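Side-chain contacts in estrogen receptor (Crassostrea gigas, PDB 4N1Y), which acts in transcription as a steroid hormone receptor whose activity is constitutive, so probably independent of oestrogen binding: residues B[211-216]-B[223-228]; B[33-38]-B[215-220]. One frame throughout, in Å; residues are numbered along the deposited sequence.

Contact 1: B[211-216]-B[223-228]; sequences RLKSEG and LLKEML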
loop_
_atom_site.group_PDB
_atom_site.type_symbol
_atom_site.label_atom_id
_atom_site.label_comp_id
_atom_site.label_asym_id
_atom_site.label_seq_id
_atom_site.Cartn_x
_atom_site.Cartn_y
_atom_site.Cartn_z
ATOM N N ARG B 211 14.318 4.635 13.841
ATOM C CA ARG B 211 14.358 5.250 15.166
ATOM C C ARG B 211 15.054 4.340 16.171
ATOM O O ARG B 211 15.607 4.799 17.162
ATOM C CB ARG B 211 12.955 5.591 15.658
ATOM C CG ARG B 211 12.353 6.862 15.082
ATOM C CD ARG B 211 10.966 7.090 15.639
ATOM N NE ARG B 211 10.233 5.843 15.806
ATOM C CZ ARG B 211 9.055 5.746 16.417
ATOM N NH1 ARG B 211 8.470 6.839 16.913
ATOM N NH2 ARG B 211 8.445 4.562 16.489
ATOM N N LEU B 212 15.008 3.041 15.912
ATOM C CA LEU B 212 15.799 2.073 16.659
ATOM C C LEU B 212 17.267 2.338 16.425
ATOM O O LEU B 212 18.069 2.357 17.370
ATOM C CB LEU B 212 15.470 0.644 16.239
ATOM C CG LEU B 212 14.598 -0.155 17.201
ATOM C CD1 LEU B 212 14.643 -1.611 16.800
ATOM C CD2 LEU B 212 15.042 0.047 18.631
ATOM N N LYS B 213 17.609 2.507 15.148
ATOM C CA LYS B 213 18.980 2.796 14.752
ATOM C C LYS B 213 19.494 3.991 15.526
ATOM O O LYS B 213 20.576 3.945 16.103
ATOM C CB LYS B 213 19.069 3.077 13.250
ATOM C CG LYS B 213 20.488 3.144 12.721
ATOM C CD LYS B 213 20.475 3.340 11.225
ATOM C CE LYS B 213 19.969 4.732 10.885
ATOM N NZ LYS B 213 19.432 4.801 9.497
ATOM N N SER B 214 18.653 5.021 15.587
ATOM C CA SER B 214 18.960 6.316 16.200
ATOM C C SER B 214 19.037 6.264 17.722
ATOM O O SER B 214 19.580 7.166 18.341
ATOM C CB SER B 214 17.925 7.358 15.774
ATOM O OG SER B 214 17.865 7.448 14.362
ATOM N N GLU B 215 18.460 5.232 18.327
ATOM C CA GLU B 215 18.466 5.123 19.781
ATOM C C GLU B 215 19.721 4.376 20.216
ATOM O O GLU B 215 20.073 4.359 21.394
ATOM C CB GLU B 215 17.192 4.387 20.244
ATOM C CG GLU B 215 17.158 3.926 21.697
ATOM C CD GLU B 215 16.040 2.925 21.967
ATOM O OE1 GLU B 215 15.899 1.983 21.159
ATOM O OE2 GLU B 215 15.327 3.055 22.994
ATOM N N GLY B 216 20.436 3.843 19.226
ATOM C CA GLY B 216 21.784 3.318 19.366
ATOM C C GLY B 216 21.988 2.204 20.384
ATOM O O GLY B 216 23.112 1.723 20.577
ATOM N N LEU B 223 24.717 -3.872 6.823
ATOM C CA LEU B 223 23.769 -4.151 5.755
ATOM C C LEU B 223 22.406 -3.551 6.041
ATOM O O LEU B 223 21.875 -2.790 5.232
ATOM C CB LEU B 223 23.616 -5.646 5.539
ATOM C CG LEU B 223 22.588 -5.987 4.454
ATOM C CD1 LEU B 223 23.027 -5.541 3.071
ATOM C CD2 LEU B 223 22.229 -7.468 4.457
ATOM N N LEU B 224 21.864 -3.865 7.211
ATOM C CA LEU B 224 20.564 -3.351 7.601
ATOM C C LEU B 224 20.665 -1.834 7.724
ATOM O O LEU B 224 19.757 -1.080 7.367
ATOM C CB LEU B 224 20.114 -3.973 8.921
ATOM C CG LEU B 224 18.615 -3.976 9.172
ATOM C CD1 LEU B 224 17.936 -4.447 7.927
ATOM C CD2 LEU B 224 18.272 -4.890 10.311
ATOM N N LYS B 225 21.792 -1.402 8.259
ATOM C CA LYS B 225 22.034 0.002 8.469
ATOM C C LYS B 225 22.115 0.781 7.132
ATOM O O LYS B 225 21.635 1.913 7.053
ATOM C CB LYS B 225 23.278 0.153 9.331
ATOM C CG LYS B 225 23.764 1.543 9.553
ATOM C CD LYS B 225 25.182 1.456 10.098
ATOM C CE LYS B 225 25.249 0.457 11.256
ATOM N NZ LYS B 225 26.632 0.262 11.777
ATOM N N GLU B 226 22.683 0.193 6.078
ATOM C CA GLU B 226 22.717 0.904 4.788
ATOM C C GLU B 226 21.295 0.996 4.241
ATOM O O GLU B 226 20.919 1.995 3.622
ATOM C CB GLU B 226 23.629 0.244 3.734
ATOM C CG GLU B 226 25.067 -0.074 4.153
ATOM C CD GLU B 226 25.838 -0.883 3.095
ATOM O OE1 GLU B 226 25.218 -1.771 2.475
ATOM O OE2 GLU B 226 27.074 -0.701 2.947
ATOM N N MET B 227 20.509 -0.057 4.438
ATOM C CA MET B 227 19.134 -0.040 3.964
ATOM C C MET B 227 18.336 1.079 4.612
ATOM O O MET B 227 17.507 1.718 3.963
ATOM C CB MET B 227 18.457 -1.382 4.224
ATOM C CG MET B 227 19.171 -2.491 3.521
ATOM S SD MET B 227 19.088 -2.257 1.736
ATOM C CE MET B 227 17.518 -3.008 1.371
ATOM N N LEU B 228 18.609 1.338 5.883
ATOM C CA LEU B 228 17.857 2.353 6.599
ATOM C C LEU B 228 18.267 3.733 6.108
ATOM O O LEU B 228 17.425 4.617 5.944
ATOM C CB LEU B 228 18.077 2.209 8.103
ATOM C CG LEU B 228 17.375 0.975 8.671
ATOM C CD1 LEU B 228 17.696 0.780 10.136
ATOM C CD2 LEU B 228 15.871 1.042 8.452
#
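Lys213 meets Leu228 and Lys225 in a small helix-to-helix packing contact, formed where the last turn of helix 187-215 faces helix 222-229 in the ligand-binding domain of this nuclear receptor. By its place in the chain and its sequence, helix 222-229 is probably the C-terminal activation helix (helix 12), and its side chains also touch helices 34-56 and 67-89, with Leu228 resting on Trp78. This placement is consistent with the active receptor conformation and with constitutive activity. The example illustrates how a lysine can serve as an apolar bridge and an ionic one at once. Lys213 CA lies 7.5 Å from Lys225 CA, and the methylenes of Lys213 span the interval. With CG anti to the backbone N (chi1 -170°), the chain runs out toward helix 222-229, then bends at chi3 (69°). Lys213 CD thereby packs 3.9 Å from Leu228 CD1, the lysine and leucine side chains passing one another in opposite directions. No hydrogen bond joins the two segments; Lys213 NZ comes close to Leu228 CB on its way to a salt bridge with Asp229, just beyond the segment, while Lys225 sends its own NZ to Asp222. Shortening Lys213 to an alanine is likely to leave Asp229 without this ionic mate and open a gap beside Leu228. Phe220, from the intervening loop, touches both Lys213 and Leu228. The two lysines also meet through their aliphatic parts, Lys213 CD lying 4.1 Å from Lys225 CG.

Contact 2: B[33-38]-B[215-220]; sequences TKVHLL and EGVVTF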
loop_
_atom_site.group_PDB
_atom_site.type_symbol
_atom_site.label_atom_id
_atom_site.label_comp_id
_atom_site.label_asym_id
_atom_site.label_seq_id
_atom_site.Cartn_x
_atom_site.Cartn_y
_atom_site.Cartn_z
ATOM N N THR B 33 13.065 -8.743 27.300
ATOM C CA THR B 33 13.029 -7.283 27.334
ATOM C C THR B 33 12.910 -6.732 25.910
ATOM O O THR B 33 13.088 -7.458 24.924
ATOM C CB THR B 33 14.260 -6.667 28.023
ATOM O OG1 THR B 33 15.441 -7.019 27.298
ATOM C CG2 THR B 33 14.391 -7.166 29.445
ATOM N N LYS B 34 12.575 -5.450 25.811
ATOM C CA LYS B 34 12.441 -4.789 24.523
ATOM C C LYS B 34 13.733 -4.938 23.744
ATOM O O LYS B 34 13.736 -5.391 22.593
ATOM C CB LYS B 34 12.093 -3.314 24.702
ATOM C CG LYS B 34 12.050 -2.539 23.406
ATOM C CD LYS B 34 11.736 -1.069 23.629
ATOM C CE LYS B 34 11.714 -0.319 22.298
ATOM N NZ LYS B 34 11.671 1.156 22.488
ATOM N N VAL B 35 14.834 -4.572 24.392
ATOM C CA VAL B 35 16.145 -4.668 23.778
ATOM C C VAL B 35 16.493 -6.109 23.413
ATOM O O VAL B 35 16.988 -6.360 22.312
ATOM C CB VAL B 35 17.227 -4.090 24.698
ATOM C CG1 VAL B 35 18.608 -4.465 24.205
ATOM C CG2 VAL B 35 17.085 -2.588 24.760
ATOM N N HIS B 36 16.198 -7.059 24.301
ATOM C CA HIS B 36 16.579 -8.450 24.049
ATOM C C HIS B 36 15.892 -9.056 22.839
ATOM O O HIS B 36 16.541 -9.706 22.015
ATOM C CB HIS B 36 16.279 -9.331 25.256
ATOM C CG HIS B 36 16.791 -10.730 25.116
ATOM N ND1 HIS B 36 18.084 -11.015 24.730
ATOM C CD2 HIS B 36 16.182 -11.926 25.300
ATOM C CE1 HIS B 36 18.251 -12.325 24.685
ATOM N NE2 HIS B 36 17.113 -12.901 25.028
ATOM N N LEU B 37 14.590 -8.819 22.716
ATOM C CA LEU B 37 13.840 -9.325 21.576
ATOM C C LEU B 37 14.249 -8.627 20.293
ATOM O O LEU B 37 14.482 -9.278 19.271
ATOM C CB LEU B 37 12.334 -9.157 21.787
ATOM C CG LEU B 37 11.630 -10.019 22.838
ATOM C CD1 LEU B 37 10.163 -9.652 22.926
ATOM C CD2 LEU B 37 11.778 -11.486 22.490
ATOM N N LEU B 38 14.318 -7.301 20.343
ATOM C CA LEU B 38 14.639 -6.518 19.157
ATOM C C LEU B 38 16.004 -6.836 18.563
ATOM O O LEU B 38 16.166 -6.790 17.340
ATOM C CB LEU B 38 14.573 -5.029 19.476
ATOM C CG LEU B 38 13.171 -4.440 19.556
ATOM C CD1 LEU B 38 13.202 -2.933 19.828
ATOM C CD2 LEU B 38 12.447 -4.762 18.277
ATOM N N GLU B 215 18.460 5.232 18.327
ATOM C CA GLU B 215 18.466 5.123 19.781
ATOM C C GLU B 215 19.721 4.376 20.216
ATOM O O GLU B 215 20.073 4.359 21.394
ATOM C CB GLU B 215 17.192 4.387 20.244
ATOM C CG GLU B 215 17.158 3.926 21.697
ATOM C CD GLU B 215 16.040 2.925 21.967
ATOM O OE1 GLU B 215 15.899 1.983 21.159
ATOM O OE2 GLU B 215 15.327 3.055 22.994
ATOM N N GLY B 216 20.436 3.843 19.226
ATOM C CA GLY B 216 21.784 3.318 19.366
ATOM C C GLY B 216 21.988 2.204 20.384
ATOM O O GLY B 216 23.112 1.723 20.577
ATOM N N VAL B 217 20.900 1.789 21.026
ATOM C CA VAL B 217 20.950 0.728 22.016
ATOM C C VAL B 217 20.920 -0.600 21.307
ATOM O O VAL B 217 21.707 -1.510 21.579
ATOM C CB VAL B 217 19.778 0.798 22.970
ATOM C CG1 VAL B 217 19.816 -0.392 23.904
ATOM C CG2 VAL B 217 19.820 2.093 23.742
ATOM N N VAL B 218 20.009 -0.680 20.353
ATOM C CA VAL B 218 19.867 -1.885 19.580
ATOM C C VAL B 218 20.963 -1.789 18.541
ATOM O O VAL B 218 21.161 -0.746 17.913
ATOM C CB VAL B 218 18.471 -1.991 18.930
ATOM C CG1 VAL B 218 18.480 -2.954 17.743
ATOM C CG2 VAL B 218 17.433 -2.385 19.969
ATOM N N THR B 219 21.702 -2.870 18.381
ATOM C CA THR B 219 22.831 -2.829 17.484
ATOM C C THR B 219 22.480 -3.350 16.099
ATOM O O THR B 219 21.911 -4.424 15.955
ATOM C CB THR B 219 23.991 -3.612 18.081
ATOM O OG1 THR B 219 23.692 -5.008 18.016
ATOM C CG2 THR B 219 24.163 -3.218 19.544
ATOM N N PHE B 220 22.796 -2.559 15.083
ATOM C CA PHE B 220 22.545 -2.957 13.700
ATOM C C PHE B 220 23.833 -3.257 12.988
ATOM O O PHE B 220 24.788 -2.505 13.146
ATOM C CB PHE B 220 21.842 -1.845 12.912
ATOM C CG PHE B 220 20.440 -1.560 13.348
ATOM C CD1 PHE B 220 19.373 -1.835 12.507
ATOM C CD2 PHE B 220 20.188 -0.971 14.575
ATOM C CE1 PHE B 220 18.069 -1.552 12.900
ATOM C CE2 PHE B 220 18.891 -0.685 14.974
ATOM C CZ PHE B 220 17.830 -0.973 14.138
#
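Val35 and Leu38, on the first turns of helix 34-56, receive Val217 and Val218 from the loop that follows helix 187-215, in a contact led by apolar packing. Within the ligand-binding domain it sets the beginning of what is probably helix 3 against the connection into helix 222-229. Two aliphatic pairs do the work. Near the surface, Val35 CG2 meets Val217 CG1 at 3.6 Å, and the two valine side chains cross at about a right angle. Deeper, Leu38 CB lies 3.9 Å from Val218 CG2. Val218 points toward the helix; with CG1 anti to the backbone N (chi1 159°), CG2 falls beside that N and is turned to the base of the leucine side chain. Both Leu38 and Val218 also touch Leu212 of helix 187-215, and Val218 touches Asn39, next to Leu38, and Val42 a turn further along.

The electrostatic part is looser. Lys34, its chain fully extended, approaches Glu215 from the opposite direction, but Lys34 NZ and Glu215 OE2 remain 4.2 Å apart, beyond a salt bridge. The ammonium group has its ionic partner in Glu115 instead, so Glu215 probably contributes only a longer-range attraction.

Hydrogen bonding stays within the helix start or next to the contact. Thr33 is the N-cap: its OG1 accepts from His36 N at 3.1 Å, with an N-H...O angle of 150°, and occupies a backbone donor of the first turn. On the loop side, Thr219 N bonds to Asn39 OD1, fastening the irregular backbone to the helix beside the valines. The chemistry thus implies that apolar contact, deepest at Leu38 and Val218, seats the loop on helix 34-56 together with that Thr219 bond, the Lys34-Glu215 attraction being at most secondary.

From the N terminus, residues 33-38 come first and wait through 176 residues, most of them helical, before contact 2 closes that long excursion with 215-220. Contact 1 starts at 211-216, four residues before the second segment of contact 2, and closes a loop of only six residues when 223-228 folds back. The two spans therefore cross rather than nest, and share Glu215 and Gly216. Their centres lie 11 Å apart, and they touch: Leu212 CD1 is 3.6 Å from Leu38 CD1, and Phe220 CZ lies 3.5 Å from Leu212 CB. Together they tie the start of helix 34-56, the end of helix 187-215 and helix 222-229 through one shared connecting loop.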